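Long-range contact in apical membrane antigen 1 (Toxoplasma gondii, PDB 3ZLE), which probably takes part in host cell invasion by the parasite, as a member of the AMA1 family of apicomplexan surface antigens: residues A[226-231]-A[301-306]. Numbering follows the deposited sequence.
Sequences ALFGKW and ANWANF
Asn305 sets CG opposite its own carbonyl carbon (chi1 -83°), which brings its amide to the backbone of Phe228, while the like rotation of Phe228 (chi1 -64°) places the ring toward Asn305 and Trp303. The case illustrates how a side-chain amide can supply polar links between strands of different sheets that do not pair with each other. OD1 of Asn305 accepts from Phe228 N at 2.9 Å, a bent bond whose donor is tilted from the carbonyl plane. Asn305 ND2 donates to Phe228 O, also at 2.9 Å, along a straighter path and on a lone pair of that carbonyl. The same ND2 donates to Phe239 O of the same chain. Leu227 lays CD2 over one face of the amide, 3.6 Å from Asn305 CG. Alongside, Trp303 turns the CD1 edge of its indole onto one face of the Phe228 ring, a T-shaped stack with planes at 78° and CD1 4.1 Å from CZ of Phe228. Trp303 NE1 donates a hydrogen bond to Phe22 O, which helps fix the indole. Thr337 of strand 333-337 touches both aromatic side chains. Between these sheets a buried amide thus meets its hydrogen-bonding needs through backbone groups, within otherwise largely apolar and aromatic packing.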
ATOM      1  N   ALA A 226      -3.709   2.801 -19.594  1.00 26.92           N
ATOM      2  CA  ALA A 226      -3.661   4.233 -19.272  1.00 26.99           C
ATOM      3  C   ALA A 226      -2.411   4.517 -18.513  1.00 28.43           C
ATOM      4  O   ALA A 226      -1.831   3.610 -17.922  1.00 23.44           O
ATOM      5  CB  ALA A 226      -4.876   4.640 -18.445  1.00 22.39           C
ATOM      6  N   LEU A 227      -1.910   5.754 -18.639  1.00 24.87           N
ATOM      7  CA  LEU A 227      -0.793   6.169 -17.854  1.00 23.55           C
ATOM      8  C   LEU A 227      -1.176   7.375 -16.996  1.00 24.44           C
ATOM      9  O   LEU A 227      -1.966   8.244 -17.434  1.00 19.47           O
ATOM     10  CB  LEU A 227       0.357   6.563 -18.779  1.00 27.96           C
ATOM     11  CG  LEU A 227       1.005   5.450 -19.585  1.00 30.00           C
ATOM     12  CD1 LEU A 227       2.074   6.075 -20.461  1.00 27.96           C
ATOM     13  CD2 LEU A 227       1.638   4.391 -18.671  1.00 20.18           C
ATOM     14  N   PHE A 228      -0.590   7.459 -15.799  1.00 19.32           N
ATOM     15  CA  PHE A 228      -0.668   8.668 -15.019  1.00 22.09           C
ATOM     16  C   PHE A 228      -0.008   9.797 -15.799  1.00 24.36           C
ATOM     17  O   PHE A 228       1.074   9.613 -16.369  1.00 24.22           O
ATOM     18  CB  PHE A 228       0.018   8.500 -13.656  1.00 24.29           C
ATOM     19  CG  PHE A 228      -0.646   7.471 -12.753  1.00 21.31           C
ATOM     20  CD1 PHE A 228      -1.912   7.677 -12.273  1.00 16.85           C
ATOM     21  CD2 PHE A 228       0.054   6.373 -12.320  1.00 18.25           C
ATOM     22  CE1 PHE A 228      -2.491   6.778 -11.428  1.00 16.82           C
ATOM     23  CE2 PHE A 228      -0.521   5.442 -11.466  1.00 19.64           C
ATOM     24  CZ  PHE A 228      -1.784   5.666 -10.993  1.00 16.48           C
ATOM     25  N   GLY A 229      -0.689  10.947 -15.878  1.00 24.29           N
ATOM     26  CA  GLY A 229      -0.063  12.176 -16.409  1.00 28.69           C
ATOM     27  C   GLY A 229      -0.328  13.465 -15.634  1.00 31.68           C
ATOM     28  O   GLY A 229      -0.768  13.437 -14.485  1.00 25.74           O
ATOM     29  N   LYS A 230       0.103  14.577 -16.237  1.00 31.94           N
ATOM     30  CA  LYS A 230      -0.112  15.917 -15.748  1.00 29.92           C
ATOM     31  C   LYS A 230      -0.730  16.725 -16.863  1.00 28.58           C
ATOM     32  O   LYS A 230      -0.167  16.803 -17.945  1.00 36.54           O
ATOM     33  CB  LYS A 230       1.225  16.563 -15.371  1.00 39.26           C
ATOM     34  CG  LYS A 230       1.105  17.687 -14.350  1.00 41.07           C
ATOM     35  CD  LYS A 230       0.598  17.139 -13.001  1.00 58.03           C
ATOM     36  CE  LYS A 230       0.799  18.132 -11.854  1.00 63.07           C
ATOM     37  NZ  LYS A 230       2.073  17.871 -11.122  1.00 56.58           N
ATOM     38  N   TRP A 231      -1.852  17.375 -16.592  1.00 24.72           N
ATOM     39  CA  TRP A 231      -2.517  18.178 -17.588  1.00 27.90           C
ATOM     40  C   TRP A 231      -1.738  19.473 -17.837  1.00 37.83           C
ATOM     41  O   TRP A 231      -1.487  20.235 -16.900  1.00 36.30           O
ATOM     42  CB  TRP A 231      -3.940  18.525 -17.122  1.00 27.17           C
ATOM     43  CG  TRP A 231      -4.761  19.114 -18.187  1.00 37.47           C
ATOM     44  CD1 TRP A 231      -4.995  20.450 -18.413  1.00 31.50           C
ATOM     45  CD2 TRP A 231      -5.389  18.404 -19.267  1.00 34.40           C
ATOM     46  NE1 TRP A 231      -5.809  20.600 -19.506  1.00 31.06           N
ATOM     47  CE2 TRP A 231      -6.045  19.363 -20.066  1.00 32.00           C
ATOM     48  CE3 TRP A 231      -5.517  17.038 -19.592  1.00 29.79           C
ATOM     49  CZ2 TRP A 231      -6.844  19.008 -21.170  1.00 30.65           C
ATOM     50  CZ3 TRP A 231      -6.292  16.680 -20.691  1.00 33.67           C
ATOM     51  CH2 TRP A 231      -6.942  17.676 -21.484  1.00 29.24           C
ATOM     52  N   ALA A 301       7.663   8.705  -3.860  1.00 21.31           N
ATOM     53  CA  ALA A 301       7.624   8.167  -5.216  1.00 20.29           C
ATOM     54  C   ALA A 301       6.713   6.947  -5.186  1.00 21.91           C
ATOM     55  O   ALA A 301       7.174   5.851  -4.896  1.00 20.91           O
ATOM     56  CB  ALA A 301       9.028   7.770  -5.656  1.00 18.71           C
ATOM     57  N   ASN A 302       5.409   7.171  -5.304  1.00 22.91           N
ATOM     58  CA  ASN A 302       4.430   6.150  -4.935  1.00 25.42           C
ATOM     59  C   ASN A 302       3.691   5.614  -6.180  1.00 27.24           C
ATOM     60  O   ASN A 302       2.877   4.693  -6.062  1.00 25.65           O
ATOM     61  CB  ASN A 302       3.349   6.720  -3.986  1.00 27.24           C
ATOM     62  CG  ASN A 302       3.917   7.444  -2.803  1.00 25.70           C
ATOM     63  OD1 ASN A 302       4.858   6.965  -2.151  1.00 27.33           O
ATOM     64  ND2 ASN A 302       3.234   8.507  -2.399  1.00 20.79           N
ATOM     65  N   TRP A 303       3.850   6.308  -7.304  1.00 24.05           N
ATOM     66  CA  TRP A 303       3.199   5.950  -8.559  1.00 23.14           C
ATOM     67  C   TRP A 303       4.207   5.430  -9.572  1.00 27.33           C
ATOM     68  O   TRP A 303       5.345   5.851  -9.559  1.00 23.78           O
ATOM     69  CB  TRP A 303       2.501   7.148  -9.146  1.00 21.48           C
ATOM     70  CG  TRP A 303       1.560   7.881  -8.167  1.00 27.25           C
ATOM     71  CD1 TRP A 303       0.201   7.771  -8.111  1.00 22.23           C
ATOM     72  CD2 TRP A 303       1.922   8.928  -7.229  1.00 21.18           C
ATOM     73  NE1 TRP A 303      -0.301   8.613  -7.123  1.00 26.68           N
ATOM     74  CE2 TRP A 303       0.739   9.321  -6.565  1.00 27.27           C
ATOM     75  CE3 TRP A 303       3.144   9.473  -6.806  1.00 22.60           C
ATOM     76  CZ2 TRP A 303       0.731  10.294  -5.531  1.00 23.31           C
ATOM     77  CZ3 TRP A 303       3.141  10.412  -5.773  1.00 23.15           C
ATOM     78  CH2 TRP A 303       1.929  10.839  -5.175  1.00 24.10           C
ATOM     79  N   ALA A 304       3.779   4.471 -10.420  1.00 24.64           N
ATOM     80  CA  ALA A 304       4.602   3.938 -11.478  1.00 23.58           C
ATOM     81  C   ALA A 304       3.820   3.826 -12.778  1.00 26.18           C
ATOM     82  O   ALA A 304       2.695   3.348 -12.792  1.00 32.07           O
ATOM     83  CB  ALA A 304       5.179   2.566 -11.094  1.00 24.06           C
ATOM     84  N   ASN A 305       4.415   4.304 -13.874  1.00 25.41           N
ATOM     85  CA  ASN A 305       3.879   4.059 -15.196  1.00 21.83           C
ATOM     86  C   ASN A 305       4.610   2.916 -15.861  1.00 26.75           C
ATOM     87  O   ASN A 305       5.854   2.941 -15.978  1.00 27.07           O
ATOM     88  CB  ASN A 305       3.995   5.317 -16.040  1.00 22.67           C
ATOM     89  CG  ASN A 305       2.859   6.264 -15.797  1.00 25.65           C
ATOM     90  OD1 ASN A 305       1.792   5.859 -15.295  1.00 27.85           O
ATOM     91  ND2 ASN A 305       3.048   7.513 -16.161  1.00 18.19           N
ATOM     92  N   PHE A 306       3.863   1.905 -16.292  1.00 29.03           N
ATOM     93  CA  PHE A 306       4.449   0.791 -17.040  1.00 31.08           C
ATOM     94  C   PHE A 306       4.109   0.874 -18.538  1.00 34.87           C
ATOM     95  O   PHE A 306       2.942   0.778 -18.930  1.00 27.49           O
ATOM     96  CB  PHE A 306       3.971  -0.535 -16.493  1.00 27.70           C
ATOM     97  CG  PHE A 306       4.421  -1.712 -17.315  1.00 30.88           C
ATOM     98  CD1 PHE A 306       5.673  -2.281 -17.117  1.00 27.80           C
ATOM     99  CD2 PHE A 306       3.649  -2.166 -18.367  1.00 28.22           C
ATOM    100  CE1 PHE A 306       6.058  -3.390 -17.835  1.00 30.06           C
ATOM    101  CE2 PHE A 306       4.049  -3.259 -19.125  1.00 26.62           C
ATOM    102  CZ  PHE A 306       5.236  -3.890 -18.841  1.00 30.77           C
TER